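Local coordinates for Alr4995 protein (Nostoc sp., PDB 6LRF) that probably acts as a bifunctional enzyme, hydrolysing arginine to ornithine through its arginine dihydrolase activity and converting ornithine to proline through its ornithine cyclodeaminase activity, at residues E89-G92 / E93-Y96; Y167-D170 / T171-P175; L182-P185 / G186-D189; D189-S192 / N193-I196. One frame throughout, in Å; residues are numbered along the deposited sequence.

Contact 1. Residues E89-G92 / E93-Y96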
ATOM      1  N   GLU B  89      20.455  -1.435  44.295  1.00 34.89           N
ATOM      2  CA  GLU B  89      21.904  -1.400  44.119  1.00 41.74           C
ATOM      3  C   GLU B  89      22.527  -0.118  44.691  1.00 44.90           C
ATOM      4  O   GLU B  89      23.744  -0.056  44.924  1.00 40.73           O
ATOM      5  CB  GLU B  89      22.276  -1.542  42.634  1.00 44.60           C
ATOM      6  CG  GLU B  89      22.118  -2.950  42.050  1.00 45.35           C
ATOM      7  CD  GLU B  89      20.694  -3.265  41.634  1.00 51.25           C
ATOM      8  OE1 GLU B  89      19.939  -2.307  41.356  1.00 53.03           O
ATOM      9  OE2 GLU B  89      20.324  -4.465  41.584  1.00 55.07           O
ATOM     10  N   ARG B  90      21.698   0.899  44.915  1.00 37.80           N
ATOM     11  CA  ARG B  90      22.196   2.175  45.415  1.00 37.86           C
ATOM     12  C   ARG B  90      21.633   2.487  46.797  1.00 32.72           C
ATOM     13  O   ARG B  90      22.102   3.415  47.454  1.00 30.01           O
ATOM     14  CB  ARG B  90      21.868   3.322  44.440  1.00 33.85           C
ATOM     15  CG  ARG B  90      22.700   3.316  43.159  1.00 35.04           C
ATOM     16  CD  ARG B  90      22.748   4.686  42.490  1.00 31.35           C
ATOM     17  NE  ARG B  90      23.530   5.635  43.283  1.00 33.14           N
ATOM     18  CZ  ARG B  90      23.764   6.897  42.930  1.00 34.59           C
ATOM     19  NH1 ARG B  90      23.274   7.367  41.788  1.00 28.29           N
ATOM     20  NH2 ARG B  90      24.489   7.692  43.719  1.00 29.63           N
ATOM     21  N   GLN B  91      20.655   1.704  47.245  1.00 29.96           N
ATOM     22  CA  GLN B  91      20.009   1.969  48.533  1.00 31.80           C
ATOM     23  C   GLN B  91      20.956   1.859  49.733  1.00 35.22           C
ATOM     24  O   GLN B  91      20.732   2.486  50.765  1.00 33.82           O
ATOM     25  CB  GLN B  91      18.820   1.039  48.732  1.00 32.25           C
ATOM     26  CG  GLN B  91      17.559   1.522  48.023  1.00 35.35           C
ATOM     27  CD  GLN B  91      16.480   0.449  47.922  1.00 40.07           C
ATOM     28  OE1 GLN B  91      16.561  -0.593  48.574  1.00 36.73           O
ATOM     29  NE2 GLN B  91      15.461   0.703  47.095  1.00 39.79           N
ATOM     30  N   GLY B  92      22.023   1.081  49.598  1.00 34.43           N
ATOM     31  CA  GLY B  92      22.964   0.921  50.691  1.00 32.38           C
ATOM     32  C   GLY B  92      23.848   2.146  50.863  1.00 36.14           C
ATOM     33  O   GLY B  92      24.549   2.288  51.869  1.00 36.34           O
ATOM     34  N   GLU B  93      23.832   3.030  49.871  1.00 33.03           N
ATOM     35  CA  GLU B  93      24.543   4.293  49.981  1.00 30.01           C
ATOM     36  C   GLU B  93      23.887   5.183  51.034  1.00 29.09           C
ATOM     37  O   GLU B  93      24.547   6.047  51.622  1.00 28.50           O
ATOM     38  CB  GLU B  93      24.579   5.028  48.641  1.00 30.38           C
ATOM     39  CG  GLU B  93      25.158   4.237  47.481  1.00 34.43           C
ATOM     40  CD  GLU B  93      25.145   5.013  46.153  1.00 36.62           C
ATOM     41  OE1 GLU B  93      24.991   6.262  46.157  1.00 35.29           O
ATOM     42  OE2 GLU B  93      25.274   4.363  45.093  1.00 38.84           O
ATOM     43  N   GLU B  94      22.596   4.956  51.278  1.00 26.66           N
ATOM     44  CA  GLU B  94      21.786   5.865  52.090  1.00 26.50           C
ATOM     45  C   GLU B  94      22.277   6.086  53.524  1.00 29.38           C
ATOM     46  O   GLU B  94      22.336   7.243  53.974  1.00 28.43           O
ATOM     47  CB  GLU B  94      20.334   5.386  52.098  1.00 29.33           C
ATOM     48  CG  GLU B  94      19.692   5.542  50.736  1.00 30.76           C
ATOM     49  CD  GLU B  94      18.320   4.886  50.626  1.00 34.62           C
ATOM     50  OE1 GLU B  94      17.694   4.583  51.666  1.00 39.86           O
ATOM     51  OE2 GLU B  94      17.866   4.677  49.486  1.00 29.87           O
ATOM     52  N   PRO B  95      22.628   5.004  54.255  1.00 29.55           N
ATOM     53  CA  PRO B  95      23.208   5.249  55.580  1.00 28.30           C
ATOM     54  C   PRO B  95      24.452   6.145  55.561  1.00 25.62           C
ATOM     55  O   PRO B  95      24.571   7.019  56.422  1.00 26.22           O
ATOM     56  CB  PRO B  95      23.568   3.839  56.056  1.00 33.31           C
ATOM     57  CG  PRO B  95      22.553   2.985  55.406  1.00 32.55           C
ATOM     58  CD  PRO B  95      22.396   3.563  54.034  1.00 27.15           C
ATOM     59  N   TYR B  96      25.339   5.956  54.588  1.00 23.50           N
ATOM     60  CA  TYR B  96      26.590   6.708  54.549  1.00 24.88           C
ATOM     61  C   TYR B  96      26.354   8.166  54.220  1.00 28.93           C
ATOM     62  O   TYR B  96      27.005   9.047  54.799  1.00 27.53           O
ATOM     63  CB  TYR B  96      27.557   6.075  53.550  1.00 28.82           C
ATOM     64  CG  TYR B  96      27.877   4.671  53.953  1.00 34.44           C
ATOM     65  CD1 TYR B  96      28.734   4.427  55.019  1.00 39.08           C
ATOM     66  CD2 TYR B  96      27.284   3.581  53.317  1.00 36.36           C
ATOM     67  CE1 TYR B  96      29.022   3.141  55.428  1.00 43.22           C
ATOM     68  CE2 TYR B  96      27.575   2.279  53.714  1.00 40.50           C
ATOM     69  CZ  TYR B  96      28.447   2.071  54.776  1.00 45.78           C
ATOM     70  OH  TYR B  96      28.755   0.799  55.207  1.00 51.38           O
TER
HETATM   71  O   HOH W   1      26.471   2.025  44.619  1.00 38.45           O

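Contact 2. Residues Y167-D170 / T171-P175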
ATOM      1  N   TYR B 167      17.871  10.330  32.352  1.00 30.00           N
ATOM      2  CA  TYR B 167      17.041   9.720  33.382  1.00 30.42           C
ATOM      3  C   TYR B 167      17.039  10.515  34.698  1.00 30.18           C
ATOM      4  O   TYR B 167      16.150  10.334  35.534  1.00 29.17           O
ATOM      5  CB  TYR B 167      17.513   8.273  33.630  1.00 28.34           C
ATOM      6  CG  TYR B 167      18.934   8.162  34.175  1.00 35.98           C
ATOM      7  CD1 TYR B 167      20.039   8.301  33.342  1.00 33.94           C
ATOM      8  CD2 TYR B 167      19.162   7.934  35.530  1.00 31.11           C
ATOM      9  CE1 TYR B 167      21.333   8.209  33.844  1.00 34.91           C
ATOM     10  CE2 TYR B 167      20.455   7.840  36.043  1.00 34.19           C
ATOM     11  CZ  TYR B 167      21.537   7.976  35.197  1.00 37.58           C
ATOM     12  OH  TYR B 167      22.829   7.886  35.703  1.00 41.24           O
ATOM     13  N   HIS B 168      18.044  11.375  34.879  1.00 28.30           N
ATOM     14  CA  HIS B 168      18.050  12.350  35.973  1.00 27.88           C
ATOM     15  C   HIS B 168      17.922  13.752  35.403  1.00 26.28           C
ATOM     16  O   HIS B 168      18.400  14.032  34.306  1.00 27.28           O
ATOM     17  CB  HIS B 168      19.337  12.259  36.812  1.00 28.78           C
ATOM     18  CG  HIS B 168      19.330  11.169  37.836  1.00 29.21           C
ATOM     19  ND1 HIS B 168      20.491  10.608  38.329  1.00 34.10           N
ATOM     20  CD2 HIS B 168      18.309  10.555  38.483  1.00 29.39           C
ATOM     21  CE1 HIS B 168      20.186   9.680  39.221  1.00 31.50           C
ATOM     22  NE2 HIS B 168      18.870   9.629  39.336  1.00 30.28           N
ATOM     23  N   LEU B 169      17.294  14.633  36.162  1.00 23.39           N
ATOM     24  CA  LEU B 169      17.110  16.013  35.747  1.00 21.17           C
ATOM     25  C   LEU B 169      18.427  16.716  35.444  1.00 27.24           C
ATOM     26  O   LEU B 169      18.502  17.508  34.501  1.00 23.65           O
ATOM     27  CB  LEU B 169      16.363  16.780  36.828  1.00 20.59           C
ATOM     28  CG  LEU B 169      16.005  18.215  36.442  1.00 23.17           C
ATOM     29  CD1 LEU B 169      15.130  18.232  35.148  1.00 25.54           C
ATOM     30  CD2 LEU B 169      15.317  18.932  37.601  1.00 26.23           C
ATOM     31  N   ASP B 170      19.465  16.426  36.232  1.00 23.60           N
ATOM     32  CA  ASP B 170      20.740  17.136  36.095  1.00 27.57           C
ATOM     33  C   ASP B 170      21.571  16.677  34.895  1.00 29.50           C
ATOM     34  O   ASP B 170      22.653  17.211  34.650  1.00 31.60           O
ATOM     35  CB  ASP B 170      21.571  17.020  37.393  1.00 29.60           C
ATOM     36  CG  ASP B 170      22.178  15.631  37.621  1.00 34.49           C
ATOM     37  OD1 ASP B 170      21.822  14.657  36.919  1.00 32.93           O
ATOM     38  OD2 ASP B 170      23.027  15.511  38.547  1.00 33.40           O
ATOM     39  N   THR B 171      21.070  15.695  34.149  1.00 26.71           N
ATOM     40  CA  THR B 171      21.732  15.281  32.905  1.00 32.22           C
ATOM     41  C   THR B 171      21.241  16.070  31.684  1.00 31.49           C
ATOM     42  O   THR B 171      21.810  15.949  30.603  1.00 31.92           O
ATOM     43  CB  THR B 171      21.525  13.784  32.607  1.00 29.52           C
ATOM     44  OG1 THR B 171      20.132  13.527  32.404  1.00 29.31           O
ATOM     45  CG2 THR B 171      22.025  12.936  33.753  1.00 31.09           C
ATOM     46  N   CYS B 172      20.198  16.879  31.859  1.00 26.29           N
ATOM     47  CA  CYS B 172      19.579  17.574  30.728  1.00 29.40           C
ATOM     48  C   CYS B 172      19.074  18.955  31.100  1.00 31.05           C
ATOM     49  O   CYS B 172      18.362  19.595  30.321  1.00 32.21           O
ATOM     50  CB  CYS B 172      18.416  16.748  30.165  1.00 28.26           C
ATOM     51  SG  CYS B 172      17.119  16.275  31.394  1.00 31.48           S
ATOM     52  N   PHE B 173      19.441  19.415  32.292  1.00 26.95           N
ATOM     53  CA  PHE B 173      18.866  20.634  32.841  1.00 27.44           C
ATOM     54  C   PHE B 173      19.837  21.248  33.844  1.00 30.22           C
ATOM     55  O   PHE B 173      20.339  20.538  34.723  1.00 26.30           O
ATOM     56  CB  PHE B 173      17.529  20.301  33.496  1.00 22.82           C
ATOM     57  CG  PHE B 173      16.710  21.493  33.869  1.00 26.59           C
ATOM     58  CD1 PHE B 173      16.836  22.078  35.131  1.00 24.46           C
ATOM     59  CD2 PHE B 173      15.778  22.004  32.978  1.00 23.64           C
ATOM     60  CE1 PHE B 173      16.065  23.178  35.491  1.00 24.17           C
ATOM     61  CE2 PHE B 173      14.994  23.106  33.325  1.00 29.60           C
ATOM     62  CZ  PHE B 173      15.139  23.695  34.586  1.00 26.96           C
ATOM     63  N   CYS B 174      20.109  22.545  33.725  1.00 25.99           N
ATOM     64  CA  CYS B 174      21.163  23.146  34.540  1.00 25.63           C
ATOM     65  C   CYS B 174      21.000  24.656  34.749  1.00 30.43           C
ATOM     66  O   CYS B 174      21.480  25.468  33.939  1.00 30.27           O
ATOM     67  CB  CYS B 174      22.535  22.860  33.917  1.00 28.64           C
ATOM     68  SG  CYS B 174      23.956  23.347  35.003  1.00 33.91           S
ATOM     69  N   PRO B 175      20.325  25.041  35.849  1.00 22.58           N
ATOM     70  CA  PRO B 175      20.233  26.447  36.243  1.00 28.59           C
ATOM     71  C   PRO B 175      21.635  27.040  36.489  1.00 31.43           C
ATOM     72  O   PRO B 175      22.477  26.397  37.112  1.00 28.19           O
ATOM     73  CB  PRO B 175      19.404  26.400  37.535  1.00 25.88           C
ATOM     74  CG  PRO B 175      18.654  25.083  37.461  1.00 26.40           C
ATOM     75  CD  PRO B 175      19.604  24.150  36.779  1.00 26.09           C
TER

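Contact 3. Residues L182-P185 / G186-D189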
ATOM      1  N   LEU B 182      20.802  26.257  31.133  1.00 31.75           N
ATOM      2  CA  LEU B 182      21.385  25.358  30.157  1.00 29.05           C
ATOM      3  C   LEU B 182      20.587  24.065  30.165  1.00 33.54           C
ATOM      4  O   LEU B 182      20.552  23.365  31.181  1.00 30.20           O
ATOM      5  CB  LEU B 182      22.853  25.096  30.497  1.00 30.90           C
ATOM      6  CG  LEU B 182      23.640  24.144  29.600  1.00 37.60           C
ATOM      7  CD1 LEU B 182      24.057  24.872  28.341  1.00 40.45           C
ATOM      8  CD2 LEU B 182      24.853  23.586  30.344  1.00 36.76           C
ATOM      9  N   TYR B 183      19.915  23.754  29.061  1.00 30.79           N
ATOM     10  CA  TYR B 183      19.033  22.598  29.055  1.00 30.28           C
ATOM     11  C   TYR B 183      18.845  22.029  27.661  1.00 35.85           C
ATOM     12  O   TYR B 183      19.132  22.685  26.659  1.00 36.29           O
ATOM     13  CB  TYR B 183      17.671  22.954  29.683  1.00 30.37           C
ATOM     14  CG  TYR B 183      16.693  23.696  28.797  1.00 30.22           C
ATOM     15  CD1 TYR B 183      15.442  23.154  28.495  1.00 35.09           C
ATOM     16  CD2 TYR B 183      17.007  24.937  28.268  1.00 34.88           C
ATOM     17  CE1 TYR B 183      14.530  23.836  27.686  1.00 33.89           C
ATOM     18  CE2 TYR B 183      16.107  25.627  27.466  1.00 36.37           C
ATOM     19  CZ  TYR B 183      14.877  25.074  27.174  1.00 39.17           C
ATOM     20  OH  TYR B 183      14.001  25.771  26.372  1.00 41.35           O
ATOM     21  N   TYR B 184      18.371  20.792  27.619  1.00 33.81           N
ATOM     22  CA  TYR B 184      18.120  20.086  26.375  1.00 34.87           C
ATOM     23  C   TYR B 184      16.628  19.788  26.207  1.00 33.00           C
ATOM     24  O   TYR B 184      16.137  18.789  26.738  1.00 35.59           O
ATOM     25  CB  TYR B 184      18.923  18.791  26.342  1.00 32.54           C
ATOM     26  CG  TYR B 184      18.610  17.917  25.155  1.00 35.23           C
ATOM     27  CD1 TYR B 184      18.817  18.379  23.860  1.00 39.94           C
ATOM     28  CD2 TYR B 184      18.117  16.631  25.324  1.00 37.62           C
ATOM     29  CE1 TYR B 184      18.537  17.581  22.764  1.00 43.02           C
ATOM     30  CE2 TYR B 184      17.836  15.826  24.236  1.00 36.79           C
ATOM     31  CZ  TYR B 184      18.049  16.308  22.960  1.00 43.07           C
ATOM     32  OH  TYR B 184      17.770  15.519  21.869  1.00 50.14           O
ATOM     33  N   PRO B 185      15.912  20.643  25.453  1.00 33.78           N
ATOM     34  CA  PRO B 185      14.445  20.594  25.339  1.00 34.51           C
ATOM     35  C   PRO B 185      13.878  19.228  24.946  1.00 29.90           C
ATOM     36  O   PRO B 185      12.744  18.919  25.312  1.00 33.08           O
ATOM     37  CB  PRO B 185      14.144  21.632  24.245  1.00 35.11           C
ATOM     38  CG  PRO B 185      15.292  22.595  24.321  1.00 36.48           C
ATOM     39  CD  PRO B 185      16.489  21.725  24.628  1.00 36.16           C
ATOM     40  N   GLY B 186      14.654  18.418  24.240  1.00 31.30           N
ATOM     41  CA  GLY B 186      14.180  17.111  23.817  1.00 33.06           C
ATOM     42  C   GLY B 186      14.035  16.115  24.952  1.00 33.46           C
ATOM     43  O   GLY B 186      13.479  15.027  24.779  1.00 33.57           O
ATOM     44  N   ALA B 187      14.537  16.472  26.128  1.00 34.76           N
ATOM     45  CA  ALA B 187      14.449  15.574  27.273  1.00 29.19           C
ATOM     46  C   ALA B 187      13.107  15.681  27.992  1.00 27.85           C
ATOM     47  O   ALA B 187      12.792  14.839  28.822  1.00 28.83           O
ATOM     48  CB  ALA B 187      15.598  15.844  28.255  1.00 31.52           C
ATOM     49  N   PHE B 188      12.310  16.698  27.663  1.00 27.79           N
ATOM     50  CA  PHE B 188      11.064  16.949  28.393  1.00 27.99           C
ATOM     51  C   PHE B 188       9.795  16.818  27.541  1.00 31.91           C
ATOM     52  O   PHE B 188       9.840  16.991  26.322  1.00 35.54           O
ATOM     53  CB  PHE B 188      11.122  18.341  29.014  1.00 29.28           C
ATOM     54  CG  PHE B 188      12.286  18.530  29.949  1.00 32.73           C
ATOM     55  CD1 PHE B 188      13.490  19.037  29.484  1.00 30.04           C
ATOM     56  CD2 PHE B 188      12.180  18.171  31.283  1.00 24.70           C
ATOM     57  CE1 PHE B 188      14.565  19.211  30.338  1.00 29.87           C
ATOM     58  CE2 PHE B 188      13.251  18.340  32.142  1.00 25.78           C
ATOM     59  CZ  PHE B 188      14.442  18.861  31.670  1.00 26.54           C
ATOM     60  N   ASP B 189       8.661  16.518  28.171  1.00 28.55           N
ATOM     61  CA  ASP B 189       7.406  16.472  27.420  1.00 27.68           C
ATOM     62  C   ASP B 189       6.962  17.898  27.069  1.00 33.99           C
ATOM     63  O   ASP B 189       7.605  18.877  27.465  1.00 28.98           O
ATOM     64  CB  ASP B 189       6.318  15.704  28.203  1.00 27.32           C
ATOM     65  CG  ASP B 189       5.805  16.452  29.440  1.00 35.69           C
ATOM     66  OD1 ASP B 189       6.312  17.557  29.758  1.00 32.54           O
ATOM     67  OD2 ASP B 189       4.883  15.917  30.113  1.00 31.08           O
TER

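Contact 4. Residues D189-S192 / N193-I196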
ATOM      1  N   ASP B 189       8.661  16.518  28.171  1.00 28.55           N
ATOM      2  CA  ASP B 189       7.406  16.472  27.420  1.00 27.68           C
ATOM      3  C   ASP B 189       6.962  17.898  27.069  1.00 33.99           C
ATOM      4  O   ASP B 189       7.605  18.877  27.465  1.00 28.98           O
ATOM      5  CB  ASP B 189       6.318  15.704  28.203  1.00 27.32           C
ATOM      6  CG  ASP B 189       5.805  16.452  29.440  1.00 35.69           C
ATOM      7  OD1 ASP B 189       6.312  17.557  29.758  1.00 32.54           O
ATOM      8  OD2 ASP B 189       4.883  15.917  30.113  1.00 31.08           O
ATOM      9  N   SER B 190       5.862  18.026  26.340  1.00 29.71           N
ATOM     10  CA  SER B 190       5.414  19.340  25.904  1.00 29.77           C
ATOM     11  C   SER B 190       4.990  20.222  27.088  1.00 28.83           C
ATOM     12  O   SER B 190       5.308  21.416  27.134  1.00 28.59           O
ATOM     13  CB  SER B 190       4.258  19.197  24.912  1.00 31.21           C
ATOM     14  OG  SER B 190       3.043  18.947  25.603  1.00 36.82           O
ATOM     15  N   TYR B 191       4.262  19.638  28.037  1.00 27.50           N
ATOM     16  CA  TYR B 191       3.866  20.361  29.248  1.00 33.14           C
ATOM     17  C   TYR B 191       5.081  20.996  29.950  1.00 26.87           C
ATOM     18  O   TYR B 191       5.030  22.142  30.364  1.00 26.59           O
ATOM     19  CB  TYR B 191       3.124  19.433  30.227  1.00 31.73           C
ATOM     20  CG  TYR B 191       1.857  18.805  29.655  1.00 44.04           C
ATOM     21  CD1 TYR B 191       0.699  19.566  29.461  1.00 43.92           C
ATOM     22  CD2 TYR B 191       1.814  17.451  29.311  1.00 44.76           C
ATOM     23  CE1 TYR B 191      -0.463  19.001  28.939  1.00 49.77           C
ATOM     24  CE2 TYR B 191       0.655  16.878  28.792  1.00 48.18           C
ATOM     25  CZ  TYR B 191      -0.479  17.659  28.607  1.00 50.08           C
ATOM     26  OH  TYR B 191      -1.631  17.099  28.087  1.00 56.00           O
ATOM     27  N   SER B 192       6.170  20.247  30.060  1.00 27.22           N
ATOM     28  CA  SER B 192       7.337  20.704  30.811  1.00 30.78           C
ATOM     29  C   SER B 192       8.082  21.817  30.082  1.00 30.17           C
ATOM     30  O   SER B 192       8.537  22.789  30.708  1.00 30.70           O
ATOM     31  CB  SER B 192       8.268  19.527  31.093  1.00 24.90           C
ATOM     32  OG  SER B 192       7.566  18.550  31.849  1.00 23.14           O
ATOM     33  N   ASN B 193       8.190  21.678  28.761  1.00 28.23           N
ATOM     34  CA  ASN B 193       8.782  22.717  27.918  1.00 29.53           C
ATOM     35  C   ASN B 193       7.990  24.016  27.962  1.00 30.01           C
ATOM     36  O   ASN B 193       8.560  25.113  28.002  1.00 28.91           O
ATOM     37  CB  ASN B 193       8.906  22.218  26.480  1.00 26.98           C
ATOM     38  CG  ASN B 193      10.205  21.457  26.241  1.00 29.91           C
ATOM     39  OD1 ASN B 193      11.293  21.969  26.518  1.00 34.04           O
ATOM     40  ND2 ASN B 193      10.098  20.231  25.745  1.00 25.86           N
ATOM     41  N   ARG B 194       6.671  23.901  27.974  1.00 27.54           N
ATOM     42  CA  ARG B 194       5.838  25.087  28.106  1.00 30.19           C
ATOM     43  C   ARG B 194       6.185  25.792  29.430  1.00 32.86           C
ATOM     44  O   ARG B 194       6.326  27.018  29.472  1.00 30.83           O
ATOM     45  CB  ARG B 194       4.350  24.706  28.049  1.00 30.41           C
ATOM     46  CG  ARG B 194       3.487  25.466  27.038  1.00 38.34           C
ATOM     47  CD  ARG B 194       2.025  24.925  27.026  1.00 31.36           C
ATOM     48  NE  ARG B 194       1.988  23.535  26.579  1.00 37.43           N
ATOM     49  CZ  ARG B 194       1.153  22.602  27.044  1.00 43.66           C
ATOM     50  NH1 ARG B 194       0.269  22.907  27.988  1.00 37.51           N
ATOM     51  NH2 ARG B 194       1.208  21.352  26.570  1.00 39.35           N
ATOM     52  N   LEU B 195       6.345  25.014  30.507  1.00 30.45           N
ATOM     53  CA  LEU B 195       6.601  25.593  31.830  1.00 28.28           C
ATOM     54  C   LEU B 195       7.936  26.319  31.866  1.00 24.63           C
ATOM     55  O   LEU B 195       8.040  27.406  32.433  1.00 29.91           O
ATOM     56  CB  LEU B 195       6.574  24.518  32.915  1.00 26.40           C
ATOM     57  CG  LEU B 195       6.840  24.973  34.364  1.00 28.57           C
ATOM     58  CD1 LEU B 195       5.858  26.068  34.811  1.00 25.30           C
ATOM     59  CD2 LEU B 195       6.762  23.770  35.307  1.00 25.09           C
ATOM     60  N   ILE B 196       8.954  25.701  31.271  1.00 27.07           N
ATOM     61  CA  ILE B 196      10.293  26.270  31.202  1.00 29.28           C
ATOM     62  C   ILE B 196      10.262  27.599  30.469  1.00 32.48           C
ATOM     63  O   ILE B 196      10.904  28.587  30.866  1.00 29.83           O
ATOM     64  CB  ILE B 196      11.266  25.312  30.486  1.00 30.56           C
ATOM     65  CG1 ILE B 196      11.534  24.081  31.359  1.00 27.78           C
ATOM     66  CG2 ILE B 196      12.558  26.015  30.153  1.00 29.81           C
ATOM     67  CD1 ILE B 196      12.315  22.984  30.649  1.00 25.05           C
TER

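Contact 1. Residues E89-G92 / E93-Y96
Arg90 sets its CG beside the backbone N, anti to the carbonyl carbon (chi1 -72°), and then bends at chi3 (69°), which turns the edge of its guanidinium to Glu93, whose extended side chain carries the carboxylate up to meet it. This is an i to i+3 salt bridge at the junction between helix 88-91, a weakly bonded turn, and helix 93-103, in the part of the chain that resembles the dimethylarginine dimethylhydrolases. The grip is side-on, with one nitrogen to each oxygen: Arg90 NE lies 2.8 Å from Glu93 OE2, and Arg90 NH2 lies 2.9 Å from Glu93 OE1. The two bonds differ in kind. OE1 offers its syn lone pair and sits in the guanidinium plane, whereas OE2 is met from above the carboxylate plane, in keeping with the 40° between the two flat groups. A water also donates to Glu93 OE2 at 2.7 Å, while Asn71 and Phe68 accept from the outer nitrogens of Arg90. Under this bridge the backbone turns tightly, with Glu93 N bonded to Arg90 O (3.0 Å) and Glu94 N to Gln91 O (3.1 Å). Gln91 and Glu94 run side by side, both tied to the backbone of Phe85, and Glu94 also pairs with Arg84. One turn on, Gly92 O meets the edge of the Tyr96 ring, 3.4 Å from Tyr96 CD2.

Contact 2. Residues Y167-D170 / T171-P175
His168 O is gripped twice by Thr171, once through the backbone and once through the side chain, in the short 3-10 turn that leads into strand 173-175. Thr171 N donates from above the carbonyl plane at 3.1 Å from His168 O, while Thr171 OG1 donates within that plane, 2.6 Å from the same oxygen. The hydroxyl gets there because it lies between the backbone N and the carbonyl carbon (chi1 63°), facing back over the turn. A second backbone bond, from Cys172 N to Leu169 O at 3.2 Å, continues the turn. Other polar groups are met from elsewhere in the chain: His168 NE2 bonds to Glu118, Leu169 N to Asp122 and Asp170 O to Asn219. A valine in place of Thr171 would probably leave His168 O with the backbone N-H as its one donor across this turn and so hold the peptide less firmly. On the apolar flank Leu169 and Phe173 point the same way, with Leu169 CD1 3.6 Å from Phe173 CB. In this buried setting, a carbonyl with two donors from different directions is probably restrained in its rotation.

Contact 3. Residues L182-P185 / G186-D189
The 3-10 turn formed by Tyr184 and Pro185 with Gly186 and Ala187 links strand 181-183 to helix 190-199, and so belongs to the connection of a beta-alpha-beta unit. Ala187 N closes it on Tyr184 O at 2.9 Å, and the next bond, from Phe188 N to Pro185 O, is longer at 3.3 Å. Tyr184 sends its CG opposite the backbone N (chi1 174°), which lays the ring beneath the turn it has just begun. Gly186 rests over one face: its CA makes a CH-pi contact 4.2 Å from the centroid of the Tyr184 ring, 21° off the normal, and its amide nitrogen stands over the ring centre. Alongside, Ala187 CB approaches Tyr184 CD2 to 3.9 Å. The ring also meets that of Phe166, with the planes at about 55°, and touches helix 210-213 at Glu210 and Ala213. A serine at Tyr184 would probably strip Gly186 and Ala187 of this aromatic floor and leave Phe166 without its ring partner. On another flank of the turn, Pro185 CD lies over a face of the Tyr183 ring, offset toward its rim. Pro185 O also receives ND2 of Asn193 from the following helix, which ties the turn to the helix. Phe188 folds back toward the strand, its CE1 reaching the edge of the Tyr183 ring, 4.4 Å from Tyr183 CD1.

Contact 4. Residues D189-S192 / N193-I196
Asp189 and Asn193 open a regular run of i to i+4 backbone bonds that carries helix 190-199 through its first turns: Asn193 N reaches Asp189 O at 3.1 Å, Arg194 N reaches Ser190 O at 3.0 Å, and Leu195 and Ile196 continue the pattern onto Tyr191 and Ser192. Asp189 is the N-cap. With its carboxylate set between the backbone N and the carbonyl carbon (chi1 70°), OD1 turns over the helix start and takes two donors, Ser192 N at 2.7 Å and Ser192 OG at 2.6 Å, which come from opposite faces of the carboxylate plane. The amide arrives nearly on the C-O line and the hydroxyl from above the plane. Ser192 OG in turn accepts from Arg160 N, so the cap is linked to strand 155-160. Asn193 ND2 makes a weak bond to Asp189 O, although its stronger partner is Pro185 O, back in the preceding turn.

Arg194 bends at chi3 and runs alongside Tyr191, its NH2 3.4 Å from Tyr191 CD1, with ring and guanidinium planes 60° apart. The same nitrogen makes a weak bond to Ser190 OG at 3.2 Å. The main charge partner of Arg194 is Glu341, on helix 340-352, against which the Tyr191 side chain also lies. On the sheet-facing side Ile196 packs on Leu181 and Tyr183. An aspartate N-cap of this kind is characteristic of helix starts; here it begins the helix of the beta-alpha-beta unit between parallel strands 181-183 and 205-207.

The four contacts follow one another along the chain, all within the dimethylarginine dimethylhydrolase-like range, but they divide in space. Contact 1 stands apart at the start of helix 93-103, its centre about 22 Å from that of contact 2 and about 32 Å from that of contact 4. Contacts 2, 3 and 4 form a connected cluster. The centres of contacts 2 and 3 are about 8 Å apart, and the strands they reach, 173-175 and 181-183, are antiparallel neighbours in one small sheet. Contact 3 then passes straight into contact 4 through the shared Asp189, and Phe173 touches Ile196 across the cluster. Contacts 2 to 4 thus trace the path from strand 173-175 through strand 181-183 and the turn into helix 190-199, marking the start of a beta-alpha-beta unit.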